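Side-chain contacts in xyloglucanase (Paenibacillus pabuli, PDB 2JEP), which probably hydrolyses the beta-1,4-glucan backbone of xyloglucan, a polysaccharide of plant cell walls, as a family 5 glycoside hydrolase: residues P60-T63 with T69-P72; G49-A54 with F374-N379. All coordinates share one frame; numbering follows the deposited sequence. Where two conformers were deposited one is given.

Contact 1: residues P60-T63 with T69-P72; sequences PNET and TVTP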
loop_
_atom_site.group_PDB
_atom_site.type_symbol
_atom_site.label_atom_id
_atom_site.label_comp_id
_atom_site.label_asym_id
_atom_site.label_seq_id
_atom_site.Cartn_x
_atom_site.Cartn_y
_atom_site.Cartn_z
ATOM N N PRO A 60 13.031 3.041 -13.295
ATOM C CA PRO A 60 12.878 3.429 -11.890
ATOM C C PRO A 60 14.122 4.151 -11.372
ATOM O O PRO A 60 15.239 3.857 -11.783
ATOM C CB PRO A 60 12.716 2.098 -11.166
ATOM C CG PRO A 60 12.353 1.115 -12.191
ATOM C CD PRO A 60 12.962 1.583 -13.462
ATOM N N ASN A 61 13.922 5.084 -10.462
ATOM C CA ASN A 61 15.021 5.841 -9.873
ATOM C C ASN A 61 14.438 6.537 -8.666
ATOM O O ASN A 61 13.489 7.312 -8.792
ATOM C CB ASN A 61 15.571 6.817 -10.920
ATOM C CG ASN A 61 16.675 7.712 -10.401
ATOM O OD1 ASN A 61 16.648 8.147 -9.250
ATOM N ND2 ASN A 61 17.648 8.001 -11.249
ATOM N N GLU A 62 14.967 6.200 -7.494
ATOM C CA GLU A 62 14.351 6.645 -6.262
ATOM C C GLU A 62 14.423 8.147 -6.017
ATOM O O GLU A 62 13.733 8.644 -5.120
ATOM C CB GLU A 62 14.908 5.896 -5.050
ATOM C CG GLU A 62 16.282 6.314 -4.617
ATOM C CD GLU A 62 16.918 5.328 -3.711
ATOM O OE1 GLU A 62 17.467 4.310 -4.226
ATOM O OE2 GLU A 62 16.851 5.540 -2.483
ATOM N N THR A 63 15.211 8.869 -6.818
ATOM C CA THR A 63 15.270 10.314 -6.735
ATOM C C THR A 63 14.477 11.036 -7.811
ATOM O O THR A 63 14.482 12.260 -7.851
ATOM C CB THR A 63 16.711 10.809 -6.812
ATOM O OG1 THR A 63 17.268 10.506 -8.105
ATOM C CG2 THR A 63 17.550 10.222 -5.676
ATOM N N THR A 69 18.056 10.267 -2.045
ATOM C CA THR A 69 18.294 8.837 -1.898
ATOM C C THR A 69 17.972 8.435 -0.465
ATOM O O THR A 69 18.339 9.115 0.478
ATOM C CB THR A 69 19.767 8.521 -2.241
ATOM O OG1 THR A 69 19.978 8.888 -3.611
ATOM C CG2 THR A 69 20.100 7.029 -2.028
ATOM N N VAL A 70 17.278 7.318 -0.302
ATOM C CA VAL A 70 16.875 6.875 1.020
ATOM C C VAL A 70 18.108 6.508 1.831
ATOM O O VAL A 70 19.066 5.899 1.309
ATOM C CB VAL A 70 15.910 5.653 0.929
ATOM C CG1 VAL A 70 15.468 5.196 2.320
ATOM C CG2 VAL A 70 14.677 5.998 0.090
ATOM N N THR A 71 18.097 6.878 3.109
ATOM C CA THR A 71 19.161 6.519 4.055
ATOM C C THR A 71 18.554 5.874 5.303
ATOM O O THR A 71 17.381 6.061 5.601
ATOM C CB THR A 71 19.960 7.758 4.460
ATOM O OG1 THR A 71 19.052 8.677 5.070
ATOM C CG2 THR A 71 20.589 8.429 3.246
ATOM N N PRO A 72 19.357 5.102 6.053
ATOM C CA PRO A 72 18.810 4.455 7.226
ATOM C C PRO A 72 18.267 5.432 8.260
ATOM O O PRO A 72 17.352 5.098 9.021
ATOM C CB PRO A 72 19.990 3.644 7.787
ATOM C CG PRO A 72 21.102 3.875 6.931
ATOM C CD PRO A 72 20.748 4.731 5.785
#
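Glu-62 reaches across to the backbone of Val-70, whose N-H it takes on carboxylate oxygen OE2. The bond is short and nearly straight, 2.8 Å from Val-70 N to Glu-62 OE2 with an N-H...O angle of 168°. The donor nevertheless arrives on the anti side of the oxygen and 24° out of the carboxylate plane. The torsions explain the reach: CG stands between the backbone N and the carbonyl carbon (chi1 75°), and the chain then runs out extended. Glu-62 OE2 also lies against methyl groups, 3.4 Å from Val-70 CG2 and 3.6 Å from Thr-69 CG2. Val-70, crossed at about a right angle, suits the buried side, where it also packs on Leu-52 and on Tyr-118. Both segments lie in the connection from the first barrel strand, 45-48, to helix 72-80 of this TIM barrel, from the end of the short strand 59-60 onward, with Thr-71 at the N-cap position. Helix 106-120 borders the contact: Arg-111 forms a salt bridge with Glu-62 OE1 through NE and a hydrogen bond with Val-70 O through NH2. The two carboxylate oxygens thus have separate partners, which should fix the rotation of the group and probably favours its charged form. Nearer the surface, Thr-63 CG2 meets Thr-69 OG1 at 3.5 Å. Asn-61 steadies Thr-63 through an Asx turn, its OD1 accepting from Thr-63 N at 2.9 Å, in the carbonyl plane, and from the hydroxyl Thr-63 OG1 at 2.7 Å, tilted out of that plane.

Contact 2: residues G49-A54 with F374-N379; sequences GNQLEA and FNRSNN
The Arg-376 guanidinium meets Gln-51 edge to edge, with the side-chain amide turned only 15° from its plane; the contact is made at the NH1 edge, and neither segment lays a group over a guanidinium face. Gln-51 OE1 accepts from Arg-376 NH1 at 2.9 Å, close to the guanidinium plane. The same nitrogen gives its other bond to a backbone carbonyl, 2.8 Å from Arg-376 NH1 to Gly-49 O, which lies 23° out of the guanidinium plane, while the donor itself sits in the carbonyl plane of Gly-49. Arginine suits this place because its long chain, extended from CG to NE, carries several N-H groups into a buried site. Gln-51 bends at chi2 (-91°) to turn its amide alongside, and its NE2 is held by Pro-68 O. Glu-53, the third residue of the type I turn from Gln-51 to Ala-54, folds back: its OE2 accepts from Asn-50 N at 2.7 Å and its OE1 from Gln-51 N at 2.8 Å. The contact joins the loop after the first barrel strand, 45-48, to the hairpin of strands 374-375 and 380-381. A leucine in place of Arg-376 would probably leave Gly-49 O and Gln-51 OE1 without their donor and Asp-362 without its salt-bridge mate. With that carboxylate at NH2 and two neutral oxygens at NH1, the buried positive charge is likely to be well compensated and the guanidinium fixed in its rotation.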
loop_
_atom_site.group_PDB
_atom_site.type_symbol
_atom_site.label_atom_id
_atom_site.label_comp_id
_atom_site.label_asym_id
_atom_site.label_seq_id
_atom_site.Cartn_x
_atom_site.Cartn_y
_atom_site.Cartn_z
ATOM N N GLY A 49 6.933 6.762 0.394
ATOM C CA GLY A 49 6.363 7.113 -0.881
ATOM C C GLY A 49 7.278 7.982 -1.732
ATOM O O GLY A 49 8.114 8.745 -1.215
ATOM N N ASN A 50 7.030 7.940 -3.040
ATOM C CA ASN A 50 7.779 8.703 -4.020
ATOM C C ASN A 50 9.285 8.432 -3.899
ATOM O O ASN A 50 10.125 9.346 -3.969
ATOM C CB ASN A 50 7.442 10.204 -3.941
ATOM C CG ASN A 50 6.107 10.533 -4.560
ATOM O OD1 ASN A 50 5.271 9.645 -4.765
ATOM N ND2 ASN A 50 5.871 11.825 -4.798
ATOM N N GLN A 51 9.619 7.144 -3.769
ATOM C CA GLN A 51 11.017 6.711 -3.766
ATOM C C GLN A 51 11.207 5.590 -4.764
ATOM O O GLN A 51 11.347 5.875 -5.961
ATOM C CB GLN A 51 11.513 6.379 -2.345
ATOM C CG GLN A 51 11.372 7.570 -1.343
ATOM C CD GLN A 51 12.553 8.526 -1.196
ATOM O OE1 GLN A 51 12.622 9.222 -0.168
ATOM N NE2 GLN A 51 13.469 8.584 -2.188
ATOM N N LEU A 52 11.180 4.330 -4.311
ATOM C CA LEU A 52 11.565 3.244 -5.210
ATOM C C LEU A 52 10.513 2.887 -6.260
ATOM O O LEU A 52 10.798 2.086 -7.155
ATOM C CB LEU A 52 12.042 2.004 -4.449
ATOM C CG LEU A 52 13.413 2.128 -3.782
ATOM C CD1 LEU A 52 13.448 3.093 -2.598
ATOM C CD2 LEU A 52 13.884 0.718 -3.372
ATOM N N GLU A 53 9.335 3.518 -6.200
ATOM C CA GLU A 53 8.346 3.389 -7.280
ATOM C C GLU A 53 8.463 4.494 -8.328
ATOM O O GLU A 53 7.882 4.401 -9.393
ATOM C CB GLU A 53 6.923 3.352 -6.741
ATOM C CG GLU A 53 6.258 4.696 -6.416
ATOM C CD GLU A 53 6.650 5.351 -5.110
ATOM O OE1 GLU A 53 7.795 5.195 -4.641
ATOM O OE2 GLU A 53 5.771 6.067 -4.573
ATOM N N ALA A 54 9.231 5.537 -8.008
ATOM C CA ALA A 54 9.412 6.671 -8.906
ATOM C C ALA A 54 10.142 6.237 -10.163
ATOM O O ALA A 54 11.028 5.388 -10.088
ATOM C CB ALA A 54 10.183 7.781 -8.194
ATOM N N PHE A 374 7.502 14.246 7.478
ATOM C CA PHE A 374 8.932 14.442 7.755
ATOM C C PHE A 374 9.567 15.182 6.589
ATOM O O PHE A 374 9.123 15.042 5.454
ATOM C CB PHE A 374 9.639 13.090 7.898
ATOM C CG PHE A 374 9.048 12.211 8.956
ATOM C CD1 PHE A 374 9.512 12.255 10.274
ATOM C CD2 PHE A 374 8.057 11.303 8.641
ATOM C CE1 PHE A 374 8.966 11.439 11.243
ATOM C CE2 PHE A 374 7.502 10.483 9.613
ATOM C CZ PHE A 374 7.948 10.554 10.908
ATOM N N ASN A 375 10.603 15.967 6.885
ATOM C CA ASN A 375 11.444 16.534 5.839
ATOM C C ASN A 375 12.620 15.577 5.666
ATOM O O ASN A 375 13.425 15.370 6.573
ATOM C CB ASN A 375 11.888 17.975 6.115
ATOM C CG ASN A 375 12.751 18.532 4.989
ATOM O OD1 ASN A 375 13.741 17.914 4.614
ATOM N ND2 ASN A 375 12.376 19.682 4.434
ATOM N N ARG A 376 12.635 14.941 4.497
ATOM C CA ARG A 376 13.630 13.928 4.206
ATOM C C ARG A 376 15.013 14.515 3.958
ATOM O O ARG A 376 15.986 13.829 4.056
ATOM C CB ARG A 376 13.175 13.078 3.037
ATOM C CG ARG A 376 11.895 12.343 3.349
ATOM C CD ARG A 376 11.439 11.353 2.295
ATOM N NE ARG A 376 10.090 10.872 2.610
ATOM C CZ ARG A 376 9.385 10.052 1.835
ATOM N NH1 ARG A 376 9.931 9.483 0.781
ATOM N NH2 ARG A 376 8.132 9.779 2.120
ATOM N N SER A 377 15.102 15.799 3.670
ATOM C CA SER A 377 16.417 16.443 3.578
ATOM C C SER A 377 17.169 16.530 4.878
ATOM O O SER A 377 18.391 16.550 4.828
ATOM C CB SER A 377 16.254 17.856 3.069
ATOM O OG SER A 377 15.796 17.768 1.769
ATOM N N ASN A 378 16.485 16.620 6.037
ATOM C CA ASN A 378 17.167 16.669 7.364
ATOM C C ASN A 378 16.629 15.794 8.482
ATOM O O ASN A 378 17.027 15.965 9.644
ATOM C CB ASN A 378 17.365 18.109 7.851
ATOM C CG ASN A 378 16.082 18.820 8.102
ATOM O OD1 ASN A 378 16.032 20.064 8.208
ATOM N ND2 ASN A 378 15.034 18.064 8.217
ATOM N N ASN A 379 15.751 14.855 8.152
ATOM C CA ASN A 379 15.139 13.981 9.121
ATOM C C ASN A 379 14.593 14.735 10.256
ATOM O O ASN A 379 14.792 14.370 11.414
ATOM C CB ASN A 379 16.112 12.932 9.650
ATOM C CG ASN A 379 16.559 12.067 8.594
ATOM O OD1 ASN A 379 15.732 11.601 7.864
ATOM N ND2 ASN A 379 17.899 11.926 8.389
#

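In the fold
Contacts 1 and 2 lie side by side on the same side of the chain's centre, their centres about 7 Å apart. Along the chain the order is 49-54, 60-63, 69-72 and, some 300 residues later, 374-379, so contact 1 is a local closure within the long loop after strand 45-48, whereas contact 2 ties that loop to a hairpin beyond the last barrel strand, 357-362. The short hairpin of strands 55-56 and 59-60 connects the first two segments. The two contacts touch directly: Asn-61 N lies 2.9 Å from Ala-54 O, a probable hydrogen bond, and Val-70 CG2 packs on Gln-51 CD at 3.5 Å. Gln-51 thus takes part in both, joining loop to later hairpin.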